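Beta-L-arabinobiosidase (Bacteroides thetaiotaomicron, PDB 5MQR) probably hydrolyses glycosidic bonds in plant pectin as a beta-L-arabinobiosidase, and may also have sialidase activity. Local coordinates at residues A426-W431 with E446-Q451; S500-T505 with R541-Y546; N520-E525 with V545-K550. All coordinates share one frame; numbering follows the deposited sequence.

How the contacts relate
From the N terminus, contact 1 closes first. It joins the loop before strand 431-435 to strand 447-452, across 14 intervening residues that hold most of strand 431-435 and strand 441-444. Contact 2 opens later, on strand 498-504, and closes 35 residues on, at strand 542-547. Segment 520-525 of contact 3 lies inside that loop. Both contacts end on strand 542-547, where they share Val545 and Tyr546, and contact 3 runs on into the turn. Their centres are about 10 Å apart, while contact 1 is centred about 22 Å from contact 2. All three tie the large mixed sheet, or the loop leading into it, to the antiparallel sheet that holds strands 447-452 and 542-547.

Contact 1: A426-W431 with E446-Q451; sequences AELTNW and EWLKLQ
Leu448 divides its two methyls between Leu428 and Trp431. Its CD2 sits over one face of the Trp431 indole, 4.2 Å from the centroid of the six-membered ring and 12° off the ring normal. This is a CH-pi contact, and the nearest ring atom, Trp431 CE3, lies 4.1 Å from Leu448 CD2. The other methyl, Leu448 CD1, meets Leu428 CD1 at 3.7 Å, the two leucine side chains crossing obliquely. Leu448 CG is anti to the backbone N (chi1 -180°), which carries the forked end out from its strand to the loop. The loop is bent here. Leu428 is the centre of an inverse gamma turn and begins a type I turn that ends at Trp431, closed by Trp431 N to Leu428 O at 3.2 Å. Both side chains face the strand. The polar edge of the indole is held by a hydrogen bond from NE1 to Asp417 OD2, and the ring also meets Phe419 with planes at about 60°. Val461 of strand 460-468 touches both Trp431 and Leu448. The loop that leads into strand 431-435 of the mixed sheet thus packs on strand 447-452 of the antiparallel sheet, consistent with the core of a beta-sandwich.

Contact 2: S500-T505 with R541-Y546; sequences SRLELT and RNIQVY
A serine hydroxyl lies against two methyls of one isoleucine in this buried contact. Ser500 OG is 3.3 Å from Ile543 CG2 and 3.6 Å from Ile543 CD1, and Ser500 CB also touches both methyls. The hydroxyl is turned anti to the backbone N (chi1 -160°), which directs OG at the Ile543 methyls. Ile543 has CG1 anti to its own N, while CG2 stands between N and the carbonyl carbon. Both branches can then meet the serine. Two residues along each strand, Leu502 CD2 packs on Val545 CG2 at 3.8 Å and more loosely on Ile543 CD1 at 4.3 Å. The Leu502 and Val545 side chains slide past each other in opposite directions. An alanine in place of Ile543 lacks both methyls that touch Ser500, and would probably open a gap beside Ser500 and Leu502. The strands run nearly the same way, at 25°. The closest approach of their axes is 9.0 Å, consistent with face-to-face packing of two sheets in the sialidase-like CBM domain. Strand 498-504 lies between 487-492 and 509-513, whose Phe491 and Met512 also touch Ile543. Strand 542-547 pairs with 530-537 and 550-556, and Val552 of the latter packs on Val545.

Contact 3: N520-E525 with V545-K550; sequences NMMNYE and VYVDGK
No flat group takes part where Met521 and Met522 meet Val545 and Val547; the contact is made by two selenoether chains and two isopropyl groups of valine. The rings of Tyr524 and Tyr546 make no contact across it. Tyr524 packs against Leu504 and Tyr530, with its OH hydrogen-bonded to Thr505 O. Tyr546 leaves its strand away from segment 520-525 and touches Arg551 and Val535. Both methionines are deposited as selenomethionine, and in each the selenium does the touching. Met521 SE is 3.7 Å from Val545 CG1 and equally close to Val545 CB, the two side chains crossing at about a right angle. Met522 approaches Val547 tip to tip, its SE 3.7 Å from Val547 CG1 and 3.9 Å from Val547 CG2. Its chi1 of 60°, with an extended chi2, carries the selenium to the valine; the bend at the third torsion turns only CE aside. Two successive residues can face the same strand because Met521 and Met522 form a classic beta bulge opposite Phe510. Beyond Val547 a type I' turn to Lys550 makes the hairpin of strands 542-547 and 550-556. The contact is apolar packing between the two sheets, consistent with a beta-sandwich in the sialidase-like CBM domain. Strand 518-523 is an edge strand of the mixed sheet within this chain, next to 509-513. Phe510 lies against both methionines, and Tyr530 of strand 530-537 touches Met522 and Val547.

Contact 1: A426-W431 with E446-Q451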
loop_
_atom_site.group_PDB
_atom_site.type_symbol
_atom_site.label_atom_id
_atom_site.label_comp_id
_atom_site.label_asym_id
_atom_site.label_seq_id
_atom_site.Cartn_x
_atom_site.Cartn_y
_atom_site.Cartn_z
ATOM N N ALA A 426 -20.649 -3.821 7.532
ATOM C CA ALA A 426 -19.443 -4.640 7.576
ATOM C C ALA A 426 -18.755 -4.747 6.222
ATOM O O ALA A 426 -17.560 -5.010 6.182
ATOM C CB ALA A 426 -19.750 -6.046 8.096
ATOM N N GLU A 427 -19.494 -4.585 5.121
ATOM C CA GLU A 427 -18.903 -4.624 3.777
ATOM C C GLU A 427 -18.402 -3.270 3.263
ATOM O O GLU A 427 -17.837 -3.196 2.162
ATOM C CB GLU A 427 -19.892 -5.245 2.782
ATOM C CG GLU A 427 -20.116 -6.745 2.964
ATOM C CD GLU A 427 -21.355 -7.211 2.240
ATOM O OE1 GLU A 427 -21.350 -7.216 0.990
ATOM O OE2 GLU A 427 -22.351 -7.552 2.922
ATOM N N LEU A 428 -18.592 -2.205 4.040
ATOM C CA LEU A 428 -18.038 -0.895 3.700
ATOM C C LEU A 428 -16.592 -0.761 4.169
ATOM O O LEU A 428 -16.259 0.045 5.045
ATOM C CB LEU A 428 -18.908 0.234 4.234
ATOM C CG LEU A 428 -20.354 0.241 3.741
ATOM C CD1 LEU A 428 -21.080 1.491 4.235
ATOM C CD2 LEU A 428 -20.450 0.153 2.231
ATOM N N THR A 429 -15.745 -1.533 3.493
ATOM C CA THR A 429 -14.300 -1.649 3.745
ATOM C C THR A 429 -13.536 -0.336 3.517
ATOM O O THR A 429 -12.501 -0.110 4.123
ATOM C CB THR A 429 -13.686 -2.762 2.824
ATOM O OG1 THR A 429 -14.084 -2.547 1.460
ATOM C CG2 THR A 429 -14.159 -4.155 3.237
ATOM N N ASN A 430 -14.043 0.504 2.630
ATOM C CA ASN A 430 -13.426 1.781 2.301
ATOM C C ASN A 430 -14.013 2.990 3.052
ATOM O O ASN A 430 -13.617 4.130 2.763
ATOM C CB ASN A 430 -13.569 2.031 0.802
ATOM C CG ASN A 430 -12.791 1.048 -0.024
ATOM O OD1 ASN A 430 -11.590 0.832 0.188
ATOM N ND2 ASN A 430 -13.457 0.453 -0.984
ATOM N N TRP A 431 -14.941 2.757 3.985
ATOM C CA TRP A 431 -15.564 3.846 4.743
ATOM C C TRP A 431 -15.205 3.756 6.204
ATOM O O TRP A 431 -15.179 2.679 6.763
ATOM C CB TRP A 431 -17.064 3.832 4.565
ATOM C CG TRP A 431 -17.474 4.418 3.275
ATOM C CD1 TRP A 431 -17.499 3.793 2.068
ATOM C CD2 TRP A 431 -17.890 5.762 3.042
ATOM N NE1 TRP A 431 -17.928 4.657 1.090
ATOM C CE2 TRP A 431 -18.180 5.876 1.660
ATOM C CE3 TRP A 431 -18.081 6.880 3.875
ATOM C CZ2 TRP A 431 -18.632 7.064 1.083
ATOM C CZ3 TRP A 431 -18.540 8.059 3.313
ATOM C CH2 TRP A 431 -18.806 8.148 1.918
ATOM N N GLU A 446 -29.606 1.640 -1.968
ATOM C CA GLU A 446 -28.600 2.494 -2.626
ATOM C C GLU A 446 -28.006 3.533 -1.642
ATOM O O GLU A 446 -27.009 4.181 -1.955
ATOM C CB GLU A 446 -29.227 3.193 -3.874
ATOM C CG GLU A 446 -30.093 4.421 -3.544
ATOM C CD GLU A 446 -31.089 4.856 -4.634
ATOM O OE1 GLU A 446 -31.996 4.048 -4.945
ATOM O OE2 GLU A 446 -31.017 6.030 -5.137
ATOM N N TRP A 447 -28.638 3.697 -0.478
ATOM C CA TRP A 447 -28.320 4.762 0.454
ATOM C C TRP A 447 -27.471 4.312 1.659
ATOM O O TRP A 447 -27.788 3.316 2.339
ATOM C CB TRP A 447 -29.605 5.375 1.006
ATOM C CG TRP A 447 -30.549 5.998 0.003
ATOM C CD1 TRP A 447 -31.774 5.529 -0.361
ATOM C CD2 TRP A 447 -30.377 7.235 -0.683
ATOM N NE1 TRP A 447 -32.354 6.365 -1.265
ATOM C CE2 TRP A 447 -31.521 7.426 -1.487
ATOM C CE3 TRP A 447 -29.348 8.180 -0.736
ATOM C CZ2 TRP A 447 -31.678 8.536 -2.323
ATOM C CZ3 TRP A 447 -29.504 9.291 -1.554
ATOM C CH2 TRP A 447 -30.668 9.463 -2.331
ATOM N N LEU A 448 -26.420 5.076 1.926
ATOM C CA LEU A 448 -25.763 5.067 3.229
ATOM C C LEU A 448 -26.539 6.041 4.109
ATOM O O LEU A 448 -26.638 7.221 3.766
ATOM C CB LEU A 448 -24.318 5.510 3.106
ATOM C CG LEU A 448 -23.485 5.543 4.391
ATOM C CD1 LEU A 448 -23.451 4.200 5.121
ATOM C CD2 LEU A 448 -22.080 5.976 4.031
ATOM N N LYS A 449 -27.108 5.552 5.210
ATOM C CA LYS A 449 -28.020 6.358 6.042
ATOM C C LYS A 449 -27.367 6.715 7.358
ATOM O O LYS A 449 -26.757 5.873 7.997
ATOM C CB LYS A 449 -29.320 5.611 6.327
ATOM C CG LYS A 449 -30.480 6.491 6.787
ATOM C CD LYS A 449 -31.684 5.760 7.394
ATOM C CE LYS A 449 -31.840 4.329 6.946
ATOM N NZ LYS A 449 -33.167 3.753 7.187
ATOM N N LEU A 450 -27.519 7.984 7.732
ATOM C CA LEU A 450 -27.111 8.502 9.004
ATOM C C LEU A 450 -28.384 8.884 9.753
ATOM O O LEU A 450 -29.162 9.694 9.255
ATOM C CB LEU A 450 -26.255 9.740 8.793
ATOM C CG LEU A 450 -24.881 9.471 8.174
ATOM C CD1 LEU A 450 -24.981 9.102 6.713
ATOM C CD2 LEU A 450 -24.000 10.705 8.311
ATOM N N GLN A 451 -28.590 8.304 10.936
ATOM C CA GLN A 451 -29.692 8.683 11.820
ATOM C C GLN A 451 -29.123 9.289 13.102
ATOM O O GLN A 451 -28.002 8.985 13.470
ATOM C CB GLN A 451 -30.561 7.483 12.139
ATOM C CG GLN A 451 -31.329 6.939 10.946
ATOM C CD GLN A 451 -32.066 5.640 11.254
ATOM O OE1 GLN A 451 -31.467 4.660 11.707
ATOM N NE2 GLN A 451 -33.366 5.622 10.999
#

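Contact 2: S500-T505 with R541-Y546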
loop_
_atom_site.group_PDB
_atom_site.type_symbol
_atom_site.label_atom_id
_atom_site.label_comp_id
_atom_site.label_asym_id
_atom_site.label_seq_id
_atom_site.Cartn_x
_atom_site.Cartn_y
_atom_site.Cartn_z
ATOM N N SER A 500 -13.062 23.543 3.682
ATOM C CA SER A 500 -14.399 24.064 3.457
ATOM C C SER A 500 -15.403 23.198 4.172
ATOM O O SER A 500 -15.088 22.085 4.581
ATOM C CB SER A 500 -14.720 24.101 1.955
ATOM O OG SER A 500 -15.784 25.006 1.709
ATOM N N ARG A 501 -16.614 23.724 4.313
ATOM C CA ARG A 501 -17.715 23.015 4.946
ATOM C C ARG A 501 -19.029 23.375 4.254
ATOM O O ARG A 501 -19.267 24.542 3.974
ATOM C CB ARG A 501 -17.797 23.358 6.429
ATOM C CG ARG A 501 -19.108 22.973 7.110
ATOM C CD ARG A 501 -19.063 23.251 8.602
ATOM N NE ARG A 501 -17.981 22.474 9.210
ATOM C CZ ARG A 501 -17.247 22.830 10.265
ATOM N NH1 ARG A 501 -17.477 23.970 10.921
ATOM N NH2 ARG A 501 -16.270 22.020 10.677
ATOM N N LEU A 502 -19.859 22.361 3.997
ATOM C CA LEU A 502 -21.242 22.543 3.548
ATOM C C LEU A 502 -22.141 22.072 4.686
ATOM O O LEU A 502 -21.741 21.189 5.449
ATOM C CB LEU A 502 -21.531 21.759 2.262
ATOM C CG LEU A 502 -20.440 21.811 1.172
ATOM C CD1 LEU A 502 -20.754 20.850 0.030
ATOM C CD2 LEU A 502 -20.194 23.228 0.673
ATOM N N GLU A 503 -23.329 22.664 4.796
ATOM C CA GLU A 503 -24.240 22.421 5.924
ATOM C C GLU A 503 -25.674 22.341 5.457
ATOM O O GLU A 503 -26.087 23.207 4.706
ATOM C CB GLU A 503 -24.178 23.577 6.940
ATOM C CG GLU A 503 -23.556 23.236 8.271
ATOM C CD GLU A 503 -23.399 24.442 9.204
ATOM O OE1 GLU A 503 -24.207 25.384 9.097
ATOM O OE2 GLU A 503 -22.464 24.434 10.054
ATOM N N LEU A 504 -26.418 21.335 5.907
ATOM C CA LEU A 504 -27.866 21.390 5.843
ATOM C C LEU A 504 -28.307 21.866 7.214
ATOM O O LEU A 504 -28.014 21.223 8.191
ATOM C CB LEU A 504 -28.456 20.020 5.517
ATOM C CG LEU A 504 -28.194 19.467 4.112
ATOM C CD1 LEU A 504 -28.697 18.042 4.039
ATOM C CD2 LEU A 504 -28.831 20.296 3.012
ATOM N N THR A 505 -28.961 23.009 7.292
ATOM C CA THR A 505 -29.305 23.651 8.571
ATOM C C THR A 505 -30.718 23.284 9.019
ATOM O O THR A 505 -31.562 22.883 8.193
ATOM C CB THR A 505 -29.254 25.203 8.479
ATOM O OG1 THR A 505 -30.289 25.684 7.606
ATOM C CG2 THR A 505 -27.905 25.678 7.949
ATOM N N ARG A 541 -7.322 27.837 -4.109
ATOM C CA ARG A 541 -7.877 27.996 -2.761
ATOM C C ARG A 541 -9.386 28.245 -2.801
ATOM O O ARG A 541 -9.876 29.107 -2.073
ATOM C CB ARG A 541 -7.118 29.122 -1.993
ATOM C CG ARG A 541 -7.261 29.138 -0.461
ATOM C CD ARG A 541 -6.197 30.020 0.211
ATOM N NE ARG A 541 -6.224 31.379 -0.326
ATOM C CZ ARG A 541 -7.033 32.363 0.070
ATOM N NH1 ARG A 541 -7.909 32.206 1.064
ATOM N NH2 ARG A 541 -6.963 33.534 -0.547
ATOM N N ASN A 542 -10.113 27.531 -3.664
ATOM C CA ASN A 542 -11.563 27.696 -3.757
ATOM C C ASN A 542 -12.361 26.433 -4.001
ATOM O O ASN A 542 -11.826 25.429 -4.430
ATOM C CB ASN A 542 -11.953 28.757 -4.765
ATOM C CG ASN A 542 -11.487 28.454 -6.162
ATOM O OD1 ASN A 542 -11.436 27.317 -6.601
ATOM N ND2 ASN A 542 -11.167 29.494 -6.881
ATOM N N ILE A 543 -13.644 26.536 -3.687
ATOM C CA ILE A 543 -14.612 25.479 -3.803
ATOM C C ILE A 543 -15.822 26.041 -4.584
ATOM O O ILE A 543 -16.309 27.136 -4.282
ATOM C CB ILE A 543 -15.000 24.908 -2.407
ATOM C CG1 ILE A 543 -16.167 23.911 -2.505
ATOM C CG2 ILE A 543 -15.300 26.017 -1.402
ATOM C CD1 ILE A 543 -16.352 23.000 -1.286
ATOM N N GLN A 544 -16.259 25.295 -5.596
ATOM C CA GLN A 544 -17.488 25.548 -6.332
ATOM C C GLN A 544 -18.431 24.383 -6.104
ATOM O O GLN A 544 -18.008 23.224 -6.162
ATOM C CB GLN A 544 -17.207 25.639 -7.809
ATOM C CG GLN A 544 -16.407 26.862 -8.166
ATOM C CD GLN A 544 -15.948 26.834 -9.601
ATOM O OE1 GLN A 544 -16.564 27.474 -10.471
ATOM N NE2 GLN A 544 -14.872 26.078 -9.868
ATOM N N VAL A 545 -19.693 24.683 -5.847
ATOM C CA VAL A 545 -20.669 23.659 -5.522
ATOM C C VAL A 545 -21.778 23.714 -6.563
ATOM O O VAL A 545 -22.258 24.795 -6.929
ATOM C CB VAL A 545 -21.213 23.827 -4.093
ATOM C CG1 VAL A 545 -22.370 22.889 -3.827
ATOM C CG2 VAL A 545 -20.098 23.542 -3.098
ATOM N N TYR A 546 -22.138 22.541 -7.066
ATOM C CA TYR A 546 -23.211 22.421 -8.029
ATOM C C TYR A 546 -24.288 21.539 -7.425
ATOM O O TYR A 546 -23.996 20.546 -6.751
ATOM C CB TYR A 546 -22.708 21.800 -9.333
ATOM C CG TYR A 546 -21.633 22.606 -10.054
ATOM C CD1 TYR A 546 -20.289 22.516 -9.691
ATOM C CD2 TYR A 546 -21.970 23.452 -11.115
ATOM C CE1 TYR A 546 -19.312 23.260 -10.362
ATOM C CE2 TYR A 546 -21.008 24.180 -11.797
ATOM C CZ TYR A 546 -19.690 24.092 -11.412
ATOM O OH TYR A 546 -18.774 24.844 -12.097
#

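Contact 3: N520-E525 with V545-K550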
loop_
_atom_site.group_PDB
_atom_site.type_symbol
_atom_site.label_atom_id
_atom_site.label_comp_id
_atom_site.label_asym_id
_atom_site.label_seq_id
_atom_site.Cartn_x
_atom_site.Cartn_y
_atom_site.Cartn_z
ATOM N N ASN A 520 -25.440 31.297 1.658
ATOM C CA ASN A 520 -26.665 30.533 1.530
ATOM C C ASN A 520 -26.832 30.181 0.052
ATOM O O ASN A 520 -26.999 31.063 -0.784
ATOM C CB ASN A 520 -27.828 31.350 2.049
ATOM C CG ASN A 520 -27.751 31.573 3.557
ATOM O OD1 ASN A 520 -26.946 30.958 4.277
ATOM N ND2 ASN A 520 -28.601 32.450 4.044
HETATM N N MSE A 521 -26.727 28.900 -0.265
HETATM C CA MSE A 521 -26.774 28.452 -1.648
HETATM C C MSE A 521 -28.212 28.235 -2.091
HETATM O O MSE A 521 -28.588 28.689 -3.152
HETATM C CB MSE A 521 -25.920 27.190 -1.791
HETATM C CG MSE A 521 -24.455 27.424 -1.421
HETATM SE SE MSE A 521 -23.409 25.820 -1.816
HETATM C CE MSE A 521 -23.968 24.787 -0.245
HETATM N N MSE A 522 -29.016 27.542 -1.286
HETATM C CA MSE A 522 -30.422 27.274 -1.632
HETATM C C MSE A 522 -31.210 26.823 -0.437
HETATM O O MSE A 522 -30.621 26.459 0.585
HETATM C CB MSE A 522 -30.512 26.168 -2.698
HETATM C CG MSE A 522 -29.899 24.843 -2.237
HETATM SE SE MSE A 522 -29.902 23.499 -3.686
HETATM C CE MSE A 522 -31.827 23.145 -3.893
ATOM N N ASN A 523 -32.543 26.846 -0.559
ATOM C CA ASN A 523 -33.434 26.144 0.386
ATOM C C ASN A 523 -33.537 24.693 -0.043
ATOM O O ASN A 523 -33.541 24.407 -1.234
ATOM C CB ASN A 523 -34.819 26.769 0.427
ATOM C CG ASN A 523 -34.791 28.210 0.892
ATOM O OD1 ASN A 523 -35.375 29.067 0.267
ATOM N ND2 ASN A 523 -34.099 28.480 1.972
ATOM N N TYR A 524 -33.556 23.773 0.905
ATOM C CA TYR A 524 -33.713 22.362 0.584
ATOM C C TYR A 524 -35.013 21.866 1.173
ATOM O O TYR A 524 -35.520 22.415 2.136
ATOM C CB TYR A 524 -32.519 21.514 1.044
ATOM C CG TYR A 524 -32.398 21.306 2.528
ATOM C CD1 TYR A 524 -31.756 22.246 3.327
ATOM C CD2 TYR A 524 -32.893 20.145 3.135
ATOM C CE1 TYR A 524 -31.616 22.049 4.707
ATOM C CE2 TYR A 524 -32.757 19.935 4.508
ATOM C CZ TYR A 524 -32.130 20.894 5.307
ATOM O OH TYR A 524 -32.011 20.716 6.684
ATOM N N GLU A 525 -35.549 20.831 0.549
ATOM C CA GLU A 525 -36.797 20.220 0.969
ATOM C C GLU A 525 -36.507 18.811 1.456
ATOM O O GLU A 525 -35.516 18.195 1.055
ATOM C CB GLU A 525 -37.759 20.165 -0.210
ATOM C CG GLU A 525 -38.099 21.518 -0.833
ATOM C CD GLU A 525 -38.575 21.363 -2.274
ATOM O OE1 GLU A 525 -39.667 20.796 -2.482
ATOM O OE2 GLU A 525 -37.847 21.773 -3.206
ATOM N N VAL A 545 -19.693 24.683 -5.847
ATOM C CA VAL A 545 -20.669 23.659 -5.522
ATOM C C VAL A 545 -21.778 23.714 -6.563
ATOM O O VAL A 545 -22.258 24.795 -6.929
ATOM C CB VAL A 545 -21.213 23.827 -4.093
ATOM C CG1 VAL A 545 -22.370 22.889 -3.827
ATOM C CG2 VAL A 545 -20.098 23.542 -3.098
ATOM N N TYR A 546 -22.138 22.541 -7.066
ATOM C CA TYR A 546 -23.211 22.421 -8.029
ATOM C C TYR A 546 -24.288 21.539 -7.425
ATOM O O TYR A 546 -23.996 20.546 -6.751
ATOM C CB TYR A 546 -22.708 21.800 -9.333
ATOM C CG TYR A 546 -21.633 22.606 -10.054
ATOM C CD1 TYR A 546 -20.289 22.516 -9.691
ATOM C CD2 TYR A 546 -21.970 23.452 -11.115
ATOM C CE1 TYR A 546 -19.312 23.260 -10.362
ATOM C CE2 TYR A 546 -21.008 24.180 -11.797
ATOM C CZ TYR A 546 -19.690 24.092 -11.412
ATOM O OH TYR A 546 -18.774 24.844 -12.097
ATOM N N VAL A 547 -25.536 21.911 -7.672
ATOM C CA VAL A 547 -26.658 21.074 -7.333
ATOM C C VAL A 547 -27.485 20.862 -8.587
ATOM O O VAL A 547 -27.897 21.843 -9.259
ATOM C CB VAL A 547 -27.501 21.697 -6.214
ATOM C CG1 VAL A 547 -28.808 20.915 -6.029
ATOM C CG2 VAL A 547 -26.686 21.738 -4.921
ATOM N N ASP A 548 -27.725 19.582 -8.896
ATOM C CA ASP A 548 -28.499 19.188 -10.089
ATOM C C ASP A 548 -27.961 19.878 -11.344
ATOM O O ASP A 548 -28.715 20.346 -12.175
ATOM C CB ASP A 548 -30.005 19.479 -9.898
ATOM C CG ASP A 548 -30.621 18.709 -8.719
ATOM O OD1 ASP A 548 -30.102 17.631 -8.366
ATOM O OD2 ASP A 548 -31.653 19.169 -8.165
ATOM N N GLY A 549 -26.644 19.958 -11.456
ATOM C CA GLY A 549 -26.006 20.559 -12.619
ATOM C C GLY A 549 -25.852 22.083 -12.639
ATOM O O GLY A 549 -25.233 22.595 -13.547
ATOM N N LYS A 550 -26.384 22.803 -11.648
ATOM C CA LYS A 550 -26.290 24.265 -11.616
ATOM C C LYS A 550 -25.412 24.758 -10.486
ATOM O O LYS A 550 -25.532 24.296 -9.358
ATOM C CB LYS A 550 -27.685 24.878 -11.518
ATOM C CG LYS A 550 -28.357 24.916 -12.893
ATOM C CD LYS A 550 -29.850 24.591 -12.878
ATOM C CE LYS A 550 -30.331 24.337 -14.307
ATOM N NZ LYS A 550 -31.813 24.445 -14.377
#